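Local coordinates for UPF0678 fatty acid-binding protein-like protein ERS007657_00996 (Mycobacterium tuberculosis, PDB 6R3W), which binds heme b in a ten-stranded antiparallel beta-barrel and probably scavenges peroxynitrite by isomerising it to nitrate, at residues A[9-17]-A[97-106]. Sequence-based numbering, arbitrary orientation.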
loop_
_atom_site.group_PDB
_atom_site.type_symbol
_atom_site.label_atom_id
_atom_site.label_comp_id
_atom_site.label_asym_id
_atom_site.label_seq_id
_atom_site.Cartn_x
_atom_site.Cartn_y
_atom_site.Cartn_z
ATOM N N LEU A 9 -3.818 -16.363 6.801
ATOM C CA LEU A 9 -3.579 -15.685 5.492
ATOM C C LEU A 9 -4.428 -16.272 4.351
ATOM O O LEU A 9 -4.264 -15.803 3.225
ATOM C CB LEU A 9 -2.102 -15.787 5.141
ATOM C CG LEU A 9 -1.145 -15.088 6.089
ATOM C CD1 LEU A 9 0.253 -15.135 5.550
ATOM C CD2 LEU A 9 -1.552 -13.663 6.343
ATOM N N GLN A 10 -5.210 -17.319 4.580
ATOM C CA GLN A 10 -5.896 -18.048 3.470
ATOM C C GLN A 10 -6.616 -17.060 2.528
ATOM O O GLN A 10 -6.474 -17.201 1.295
ATOM C CB GLN A 10 -6.858 -19.084 4.062
ATOM C CG GLN A 10 -7.612 -19.913 3.029
ATOM C CD GLN A 10 -6.732 -20.789 2.168
ATOM O OE1 GLN A 10 -5.655 -21.263 2.584
ATOM N NE2 GLN A 10 -7.246 -21.133 0.995
ATOM N N ALA A 11 -7.411 -16.161 3.060
ATOM C CA ALA A 11 -8.219 -15.254 2.214
ATOM C C ALA A 11 -7.304 -14.412 1.315
ATOM O O ALA A 11 -7.767 -13.958 0.264
ATOM C CB ALA A 11 -9.089 -14.368 3.070
ATOM N N LEU A 12 -6.118 -14.081 1.802
ATOM C CA LEU A 12 -5.196 -13.148 1.115
ATOM C C LEU A 12 -4.179 -13.907 0.251
ATOM O O LEU A 12 -3.297 -13.256 -0.329
ATOM C CB LEU A 12 -4.506 -12.249 2.132
ATOM C CG LEU A 12 -5.447 -11.382 2.980
ATOM C CD1 LEU A 12 -4.665 -10.447 3.863
ATOM C CD2 LEU A 12 -6.411 -10.591 2.103
ATOM N N SER A 13 -4.338 -15.224 0.089
ATOM C CA SER A 13 -3.378 -15.995 -0.737
ATOM C C SER A 13 -3.285 -15.421 -2.158
ATOM O O SER A 13 -2.189 -15.428 -2.732
ATOM C CB SER A 13 -3.673 -17.493 -0.711
ATOM O OG SER A 13 -4.879 -17.828 -1.389
ATOM N N PRO A 14 -4.363 -14.854 -2.763
ATOM C CA PRO A 14 -4.221 -14.308 -4.114
ATOM C C PRO A 14 -3.230 -13.127 -4.217
ATOM O O PRO A 14 -2.837 -12.789 -5.316
ATOM C CB PRO A 14 -5.651 -13.856 -4.473
ATOM C CG PRO A 14 -6.524 -14.833 -3.710
ATOM C CD PRO A 14 -5.798 -14.967 -2.380
ATOM N N LEU A 15 -2.891 -12.491 -3.107
ATOM C CA LEU A 15 -1.936 -11.364 -3.158
ATOM C C LEU A 15 -0.519 -11.881 -3.433
ATOM O O LEU A 15 0.311 -11.115 -3.940
ATOM C CB LEU A 15 -1.980 -10.581 -1.841
ATOM C CG LEU A 15 -3.067 -9.512 -1.701
ATOM C CD1 LEU A 15 -4.461 -10.112 -1.763
ATOM C CD2 LEU A 15 -2.865 -8.739 -0.400
ATOM N N LEU A 16 -0.213 -13.103 -3.036
ATOM C CA LEU A 16 1.165 -13.620 -3.131
ATOM C C LEU A 16 1.652 -13.534 -4.579
ATOM O O LEU A 16 0.930 -13.984 -5.493
ATOM C CB LEU A 16 1.204 -15.055 -2.635
ATOM C CG LEU A 16 1.011 -15.232 -1.134
ATOM C CD1 LEU A 16 0.778 -16.697 -0.800
ATOM C CD2 LEU A 16 2.202 -14.688 -0.357
ATOM N N GLY A 17 2.883 -13.090 -4.752
ATOM C CA GLY A 17 3.556 -13.007 -6.042
ATOM C C GLY A 17 3.975 -11.593 -6.395
ATOM O O GLY A 17 4.101 -10.729 -5.485
ATOM N N TYR A 97 -10.965 -6.436 5.525
ATOM C CA TYR A 97 -11.139 -6.890 4.141
ATOM C C TYR A 97 -12.319 -7.839 4.038
ATOM O O TYR A 97 -12.793 -8.388 5.047
ATOM C CB TYR A 97 -9.865 -7.535 3.615
ATOM C CG TYR A 97 -9.420 -8.743 4.391
ATOM C CD1 TYR A 97 -9.915 -10.007 4.100
ATOM C CD2 TYR A 97 -8.519 -8.618 5.429
ATOM C CE1 TYR A 97 -9.512 -11.117 4.820
ATOM C CE2 TYR A 97 -8.062 -9.723 6.116
ATOM C CZ TYR A 97 -8.583 -10.979 5.833
ATOM O OH TYR A 97 -8.213 -12.053 6.595
ATOM N N SER A 98 -12.763 -8.011 2.800
ATOM C CA SER A 98 -13.838 -8.941 2.434
ATOM C C SER A 98 -13.459 -9.662 1.157
ATOM O O SER A 98 -12.709 -9.116 0.334
ATOM C CB SER A 98 -15.137 -8.227 2.264
ATOM O OG SER A 98 -15.069 -7.358 1.153
ATOM N N VAL A 99 -13.925 -10.880 1.045
ATOM C CA VAL A 99 -13.782 -11.730 -0.159
ATOM C C VAL A 99 -15.145 -11.865 -0.810
ATOM O O VAL A 99 -16.093 -12.335 -0.134
ATOM C CB VAL A 99 -13.213 -13.104 0.198
ATOM C CG1 VAL A 99 -13.121 -14.012 -1.022
ATOM C CG2 VAL A 99 -11.852 -13.003 0.888
ATOM N N THR A 100 -15.237 -11.486 -2.075
ATOM C CA THR A 100 -16.442 -11.687 -2.904
ATOM C C THR A 100 -16.033 -12.435 -4.173
ATOM O O THR A 100 -15.595 -11.788 -5.134
ATOM C CB THR A 100 -17.151 -10.357 -3.186
ATOM O OG1 THR A 100 -17.292 -9.626 -1.965
ATOM C CG2 THR A 100 -18.519 -10.535 -3.803
ATOM N N GLY A 101 -16.053 -13.764 -4.131
ATOM C CA GLY A 101 -15.434 -14.583 -5.184
ATOM C C GLY A 101 -13.999 -14.180 -5.441
ATOM O O GLY A 101 -13.208 -14.169 -4.497
ATOM N N ASP A 102 -13.667 -13.850 -6.684
ATOM C CA ASP A 102 -12.274 -13.556 -7.113
ATOM C C ASP A 102 -11.920 -12.104 -6.782
ATOM O O ASP A 102 -10.865 -11.670 -7.212
ATOM C CB ASP A 102 -12.058 -13.851 -8.601
ATOM C CG ASP A 102 -11.966 -15.322 -8.935
ATOM O OD1 ASP A 102 -11.256 -16.053 -8.196
ATOM O OD2 ASP A 102 -12.557 -15.711 -9.958
ATOM N N VAL A 103 -12.774 -11.401 -6.045
ATOM C CA VAL A 103 -12.492 -9.998 -5.637
ATOM C C VAL A 103 -12.194 -9.950 -4.140
ATOM O O VAL A 103 -13.049 -10.341 -3.342
ATOM C CB VAL A 103 -13.643 -9.063 -6.005
ATOM C CG1 VAL A 103 -13.401 -7.661 -5.473
ATOM C CG2 VAL A 103 -13.870 -9.048 -7.506
ATOM N N ILE A 104 -11.055 -9.371 -3.788
ATOM C CA ILE A 104 -10.710 -8.998 -2.398
ATOM C C ILE A 104 -10.723 -7.484 -2.330
ATOM O O ILE A 104 -10.036 -6.860 -3.137
ATOM C CB ILE A 104 -9.334 -9.551 -1.983
ATOM C CG1 ILE A 104 -9.280 -11.069 -2.067
ATOM C CG2 ILE A 104 -8.952 -9.060 -0.595
ATOM C CD1 ILE A 104 -7.880 -11.623 -2.100
ATOM N N GLU A 105 -11.404 -6.933 -1.341
ATOM C CA GLU A 105 -11.389 -5.490 -1.065
ATOM C C GLU A 105 -10.781 -5.286 0.307
ATOM O O GLU A 105 -11.320 -5.833 1.285
ATOM C CB GLU A 105 -12.787 -4.906 -1.176
ATOM C CG GLU A 105 -13.317 -4.947 -2.594
ATOM C CD GLU A 105 -14.781 -4.621 -2.725
ATOM O OE1 GLU A 105 -15.611 -5.437 -2.278
ATOM O OE2 GLU A 105 -15.085 -3.611 -3.352
ATOM N N LEU A 106 -9.709 -4.492 0.378
ATOM C CA LEU A 106 -9.081 -4.110 1.652
ATOM C C LEU A 106 -9.255 -2.610 1.855
ATOM O O LEU A 106 -9.018 -1.830 0.908
ATOM C CB LEU A 106 -7.599 -4.465 1.659
ATOM C CG LEU A 106 -7.242 -5.916 1.432
ATOM C CD1 LEU A 106 -6.732 -6.122 0.023
ATOM C CD2 LEU A 106 -6.207 -6.361 2.440
HETATM O O HOH W 1 -6.623 -14.062 5.413
#
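L12 covers one face of the Y97 ring. Its methyl CD2 sits over the middle of that ring, 4.0 Å from the centroid and 8° off the normal, a CH-pi contact. Y97 reaches this place with CG lodged between its backbone N and carbonyl carbon (chi1 60°), which brings the ring alongside L12.

Most of the other contacts are apolar. The same L12 methyl CD2 meets CG2 of I104 at 4.0 Å and also CD2 of L106. CB of A11 approaches CE1 of Y97 obliquely at 3.7 Å and touches CG2 of the exposed V99. I104 drives its extended CG1-CD1 arm in among the 3-10 residues: CD1 lies 3.8 Å from CD1 of L15 and rests against CB, CG and CD of P14, the two side chains crossing at about a right angle. Set apart from these is a close van der Waals approach, I104 CD1 to the carbonyl O of A11 at 3.3 Å.

Polar contact is indirect. A water lies 2.8 Å from OH of Y97 and accepts a weak bond from N of A11, while the hydroxyl is also hydrogen-bonded to the backbone N of G77.

The segment 97-106 is a beta-hairpin, closed by a type II' turn from T100 to V103. The 3-10 segment 9-15 packs over Y97, V99 and the buried I104 and L106 at this end of the barrel, away from the heme; V73, L71 and I134 extend the apolar cluster. The 3-10 segment probably owes its hold on the hairpin mainly to apolar burial, with one water-mediated link beside it.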